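PDB 6HNI: ABC-type transport system, sugar-family extracellular solute-binding protein from Peptoclostridium difficile 630, which binds tyrosine in a closed cleft as the substrate-binding lipoprotein of an ABC transporter, probably delivering it for uptake, and has adhesive properties. Local coordinates for residues A[28-33]-A[89-94]; A[98-103]-A[128-133]. The protein carries 1 engineered substitution. All blocks are in the same frame, centred on the assembly; numbering follows the deposited sequence.

Interaction 1: residues A[28-33]-A[89-94]. With TYR (tyrosine), chain B; EDO (1,2-ethanediol), chain E.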
loop_
_atom_site.group_PDB
_atom_site.type_symbol
_atom_site.label_atom_id
_atom_site.label_comp_id
_atom_site.label_asym_id
_atom_site.label_seq_id
_atom_site.Cartn_x
_atom_site.Cartn_y
_atom_site.Cartn_z
ATOM N N ILE A 28 -16.026 -3.811 6.496
ATOM C CA ILE A 28 -14.668 -3.718 5.940
ATOM C C ILE A 28 -14.832 -3.225 4.490
ATOM O O ILE A 28 -15.556 -3.809 3.738
ATOM C CB ILE A 28 -13.955 -5.060 5.926
ATOM C CG1 ILE A 28 -13.855 -5.688 7.349
ATOM C CG2 ILE A 28 -12.570 -4.893 5.286
ATOM C CD1 ILE A 28 -13.054 -6.957 7.440
ATOM N N THR A 29 -14.159 -2.114 4.240
ATOM C CA THR A 29 -14.182 -1.499 2.863
ATOM C C THR A 29 -12.766 -1.554 2.325
ATOM O O THR A 29 -11.854 -0.946 2.849
ATOM C CB THR A 29 -14.802 -0.102 2.908
ATOM O OG1 THR A 29 -14.678 0.478 1.558
ATOM C CG2 THR A 29 -14.176 0.866 3.840
ATOM N N GLN A 30 -12.619 -2.339 1.256
ATOM C CA GLN A 30 -11.318 -2.545 0.625
ATOM C C GLN A 30 -11.372 -2.053 -0.847
ATOM O O GLN A 30 -12.311 -2.360 -1.547
ATOM C CB GLN A 30 -10.958 -4.024 0.650
ATOM C CG GLN A 30 -9.576 -4.356 0.140
ATOM C CD GLN A 30 -9.192 -5.821 0.257
ATOM O OE1 GLN A 30 -9.539 -6.488 1.264
ATOM N NE2 GLN A 30 -8.406 -6.331 -0.688
ATOM N N LEU A 31 -10.364 -1.293 -1.266
ATOM C CA LEU A 31 -10.428 -0.725 -2.634
ATOM C C LEU A 31 -10.495 -1.776 -3.751
ATOM O O LEU A 31 -11.313 -1.660 -4.682
ATOM C CB LEU A 31 -9.235 0.196 -2.801
ATOM C CG LEU A 31 -9.024 0.778 -4.216
ATOM C CD1 LEU A 31 -10.212 1.636 -4.550
ATOM C CD2 LEU A 31 -7.718 1.528 -4.182
ATOM N N VAL A 32 -9.615 -2.765 -3.659
ATOM C CA VAL A 32 -9.394 -3.744 -4.714
ATOM C C VAL A 32 -8.609 -4.921 -4.118
ATOM O O VAL A 32 -7.926 -4.740 -3.139
ATOM C CB VAL A 32 -8.641 -3.087 -5.922
ATOM C CG1 VAL A 32 -7.232 -2.705 -5.534
ATOM C CG2 VAL A 32 -8.681 -3.989 -7.172
ATOM N N GLU A 33 -8.648 -6.084 -4.746
ATOM C CA GLU A 33 -7.674 -7.152 -4.478
ATOM C C GLU A 33 -6.316 -6.844 -5.135
ATOM O O GLU A 33 -6.134 -6.919 -6.392
ATOM C CB GLU A 33 -8.185 -8.485 -4.993
ATOM C CG GLU A 33 -9.455 -8.987 -4.344
ATOM C CD GLU A 33 -10.035 -10.197 -5.054
ATOM O OE1 GLU A 33 -9.363 -10.740 -5.942
ATOM O OE2 GLU A 33 -11.160 -10.615 -4.716
ATOM N N PHE A 89 -13.612 -0.665 9.075
ATOM C CA PHE A 89 -12.197 -0.913 8.795
ATOM C C PHE A 89 -11.999 -0.610 7.284
ATOM O O PHE A 89 -12.596 -1.249 6.439
ATOM C CB PHE A 89 -11.883 -2.377 9.093
ATOM C CG PHE A 89 -10.490 -2.847 8.726
ATOM C CD1 PHE A 89 -9.359 -2.058 8.944
ATOM C CD2 PHE A 89 -10.323 -4.102 8.204
ATOM C CE1 PHE A 89 -8.087 -2.541 8.547
ATOM C CE2 PHE A 89 -9.073 -4.584 7.845
ATOM C CZ PHE A 89 -7.968 -3.784 8.058
ATOM N N ALA A 90 -11.140 0.389 7.070
ATOM C CA ALA A 90 -10.900 0.898 5.659
ATOM C C ALA A 90 -9.459 0.587 5.254
ATOM O O ALA A 90 -8.490 0.956 5.932
ATOM C CB ALA A 90 -11.199 2.402 5.588
ATOM N N ILE A 91 -9.346 -0.046 4.070
ATOM C CA ILE A 91 -8.094 -0.544 3.586
ATOM C C ILE A 91 -7.786 0.246 2.305
ATOM O O ILE A 91 -8.452 0.027 1.298
ATOM C CB ILE A 91 -8.154 -2.055 3.283
ATOM C CG1 ILE A 91 -8.566 -2.861 4.553
ATOM C CG2 ILE A 91 -6.861 -2.569 2.698
ATOM C CD1 ILE A 91 -8.871 -4.282 4.184
ATOM N N SER A 92 -6.734 1.060 2.436
ATOM C CA SER A 92 -6.208 2.029 1.407
ATOM C C SER A 92 -6.708 3.424 1.657
ATOM O O SER A 92 -7.784 3.680 2.207
ATOM C CB SER A 92 -6.522 1.622 -0.039
ATOM O OG SER A 92 -7.824 2.029 -0.411
ATOM N N THR A 93 -5.952 4.395 1.059
ATOM C CA THR A 93 -6.294 5.793 1.146
ATOM C C THR A 93 -7.665 6.096 0.542
ATOM O O THR A 93 -8.468 6.771 1.151
ATOM C CB THR A 93 -5.166 6.703 0.645
ATOM O OG1 THR A 93 -4.021 6.551 1.458
ATOM C CG2 THR A 93 -5.578 8.152 0.616
ATOM N N PRO A 94 -7.903 5.702 -0.734
ATOM C CA PRO A 94 -9.236 5.970 -1.285
ATOM C C PRO A 94 -10.419 5.417 -0.467
ATOM O O PRO A 94 -11.441 6.117 -0.288
ATOM C CB PRO A 94 -9.156 5.400 -2.717
ATOM C CG PRO A 94 -7.693 5.355 -3.020
ATOM C CD PRO A 94 -7.052 5.003 -1.695
HETATM N N TYR B . -0.285 3.019 0.348
HETATM C CA TYR B . -1.510 2.854 -0.454
HETATM C C TYR B . -2.559 3.854 0.007
HETATM O O TYR B . -3.694 3.753 -0.443
HETATM C CB TYR B . -1.980 1.387 -0.533
HETATM C CG TYR B . -1.014 0.509 -1.258
HETATM C CD1 TYR B . -0.805 0.698 -2.656
HETATM C CD2 TYR B . -0.248 -0.439 -0.650
HETATM C CE1 TYR B . 0.138 -0.045 -3.317
HETATM C CE2 TYR B . 0.702 -1.196 -1.302
HETATM C CZ TYR B . 0.907 -0.985 -2.686
HETATM O OH TYR B . 1.860 -1.725 -3.357
HETATM O OXT TYR B . -2.244 4.781 0.724
HETATM C C1 EDO E . -10.562 -7.300 -8.145
HETATM O O1 EDO E . -10.657 -6.887 -6.746
HETATM C C2 EDO E . -10.728 -6.148 -9.146
HETATM O O2 EDO E . -11.837 -6.299 -10.033
#
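I28 and F89 run alongside each other from one face of the parallel sheet, with I28 CG2 3.8 Å from F89 CD2 and I28 CG1 in the plane of the phenyl ring at its edge. I91 puts CG1 above the outer part of that ring, and its CD1 reaches I28 CG2 at 3.9 Å. Q30 runs obliquely across I91; its NE2 is shared between D38 OD1 and V32 O (3.0 Å). T29 and A90 pair on the other face, where helix 70-82 covers T29. Between the strands T29 accounts for both strong bonds, T29 N to F89 O (2.8 Å) and I91 N to T29 O (2.9 Å). Past the strand ends L31 leans over S92, its CB 3.3 Å from S92 OG, and CD2 meets the ring of P94. S92 stands at the N-cap position of helix 93-102, its OG bonded to S95 OG. T93 N donates to O of the bound tyrosine almost straight (176°), and T93 OG1 to its OXT at 2.6 Å. The parallel strand pairing, hydrogen-bonded along the backbone and apolar round I28, F89 and I91, leads directly into a helix start at the ligand carboxylate, where the helix dipole would probably favour the negative charge.

Interaction 2: residues A[98-103]-A[128-133]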
loop_
_atom_site.group_PDB
_atom_site.type_symbol
_atom_site.label_atom_id
_atom_site.label_comp_id
_atom_site.label_asym_id
_atom_site.label_seq_id
_atom_site.Cartn_x
_atom_site.Cartn_y
_atom_site.Cartn_z
ATOM N N ALA A 98 -13.171 7.870 1.557
ATOM C CA ALA A 98 -14.600 7.697 1.358
ATOM C C ALA A 98 -15.362 7.460 2.694
ATOM O O ALA A 98 -16.402 8.012 2.897
ATOM C CB ALA A 98 -14.882 6.584 0.398
ATOM N N ALA A 99 -14.801 6.578 3.531
ATOM C CA ALA A 99 -15.408 6.266 4.845
ATOM C C ALA A 99 -15.507 7.559 5.667
ATOM O O ALA A 99 -16.555 7.868 6.228
ATOM C CB ALA A 99 -14.561 5.234 5.537
ATOM N N PHE A 100 -14.429 8.355 5.682
ATOM C CA PHE A 100 -14.415 9.602 6.417
ATOM C C PHE A 100 -15.419 10.633 5.878
ATOM O O PHE A 100 -16.075 11.352 6.650
ATOM C CB PHE A 100 -12.982 10.125 6.535
ATOM C CG PHE A 100 -12.808 11.367 7.390
ATOM C CD1 PHE A 100 -13.151 11.358 8.758
ATOM C CD2 PHE A 100 -12.278 12.532 6.861
ATOM C CE1 PHE A 100 -12.948 12.489 9.535
ATOM C CE2 PHE A 100 -12.059 13.641 7.639
ATOM C CZ PHE A 100 -12.381 13.626 8.982
ATOM N N ASN A 101 -15.566 10.696 4.553
ATOM C CA ASN A 101 -16.574 11.525 3.993
ATOM C C ASN A 101 -17.975 11.084 4.382
ATOM O O ASN A 101 -18.844 11.915 4.565
ATOM C CB ASN A 101 -16.448 11.546 2.445
ATOM C CG ASN A 101 -15.212 12.280 1.948
ATOM O OD1 ASN A 101 -14.559 13.031 2.667
ATOM N ND2 ASN A 101 -14.926 12.077 0.674
ATOM N N ALA A 102 -18.188 9.781 4.439
ATOM C CA ALA A 102 -19.511 9.213 4.724
ATOM C C ALA A 102 -19.980 9.414 6.169
ATOM O O ALA A 102 -21.165 9.557 6.384
ATOM C CB ALA A 102 -19.558 7.748 4.392
ATOM N N THR A 103 -19.040 9.403 7.111
ATOM C CA THR A 103 -19.393 9.491 8.544
ATOM C C THR A 103 -18.275 10.124 9.383
ATOM O O THR A 103 -17.114 9.772 9.247
ATOM C CB THR A 103 -19.749 8.082 9.098
ATOM O OG1 THR A 103 -20.150 8.205 10.488
ATOM C CG2 THR A 103 -18.645 7.121 9.016
ATOM N N PRO A 128 -5.156 11.904 16.681
ATOM C CA PRO A 128 -5.940 12.138 15.476
ATOM C C PRO A 128 -6.937 13.240 15.559
ATOM O O PRO A 128 -7.091 14.029 14.617
ATOM C CB PRO A 128 -6.609 10.816 15.217
ATOM C CG PRO A 128 -5.648 9.838 15.725
ATOM C CD PRO A 128 -5.006 10.465 16.942
ATOM N N GLY A 129 -7.672 13.325 16.674
ATOM C CA GLY A 129 -8.596 14.418 16.834
ATOM C C GLY A 129 -9.821 14.365 15.934
ATOM O O GLY A 129 -10.507 15.375 15.767
ATOM N N THR A 130 -10.060 13.180 15.362
ATOM C CA THR A 130 -11.160 12.874 14.448
ATOM C C THR A 130 -11.672 11.476 14.841
ATOM O O THR A 130 -11.165 10.866 15.803
ATOM C CB THR A 130 -10.700 12.845 12.948
ATOM O OG1 THR A 130 -9.805 11.751 12.762
ATOM C CG2 THR A 130 -10.017 14.155 12.552
ATOM N N ASN A 131 -12.613 10.947 14.085
ATOM C CA ASN A 131 -13.095 9.592 14.266
ATOM C C ASN A 131 -12.255 8.503 13.599
ATOM O O ASN A 131 -12.720 7.391 13.388
ATOM C CB ASN A 131 -14.572 9.432 13.868
ATOM C CG ASN A 131 -14.857 9.769 12.381
ATOM O OD1 ASN A 131 -14.464 10.838 11.932
ATOM N ND2 ASN A 131 -15.623 8.929 11.706
ATOM N N VAL A 132 -11.014 8.844 13.239
ATOM C CA VAL A 132 -10.136 7.939 12.508
ATOM C C VAL A 132 -8.838 7.650 13.261
ATOM O O VAL A 132 -8.203 8.567 13.744
ATOM C CB VAL A 132 -9.731 8.546 11.132
ATOM C CG1 VAL A 132 -8.902 7.548 10.359
ATOM C CG2 VAL A 132 -11.004 8.914 10.378
ATOM N N SER A 133 -8.446 6.379 13.322
ATOM C CA SER A 133 -7.097 5.982 13.706
ATOM C C SER A 133 -6.734 4.707 12.959
ATOM O O SER A 133 -7.426 4.347 11.981
ATOM C CB SER A 133 -6.932 5.827 15.215
ATOM O OG SER A 133 -5.536 5.679 15.484
#
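The last turns of helix 93-102 face the loop that leads into edge strand 132-136, with F100 CA and V132 CA 7.6 Å apart; side chains and a single hydrogen bond span the gap. T103 leaves helical geometry right after the helix, while T130 OG1 accepts from V132 N at 3.2 Å in an ST turn that bends the chain into the strand, and OG1 also bonds to L121 O. F100, with CG anti to the backbone N (chi1 -175°), swings its ring out to the loop. V132 CG2 meets F100 CD1 at 3.6 Å, the two side chains crossing at about a right angle, and T130 CB lies near CE1, oblique to the ring. N131 brings OD1 to the ring edge, in plane and 3.3 Å from F100 CE1, the amide and ring planes 32° apart. The other end of that amide, ND2, donates to T103 O at 3.0 Å, coming from above the carbonyl plane; it also donates to I106 O. K104 adds a cation-pi contact to F100. N131 therefore ties the residues after the helix to the start of the strand with two bonds from one nitrogen, while its carbonyl oxygen faces the ring's C-H rim, probably favourable for a partly negative atom.

Interactions 1 and 2 follow in series along the chain, their centres about 14 Å apart. They are joined by helix 93-102: interaction 1 holds its N-terminal start and interaction 2 its C-terminal end. Both reach the five-stranded parallel sheet of one lobe, ordered 59-65, 24-30, 87-91, 108-113, 132-136. Interaction 1 pairs two inner strands, whereas interaction 2 attaches the helix to the outermost strand, across 108-113. The helix is thus the crossover element after strand 87-91 in an alpha/beta lobe of the periplasmic-binding-protein type, with its start at the tyrosine pocket and its far end packed against the edge strand, where the side chain of V132 is about 12 Å from the tyrosine.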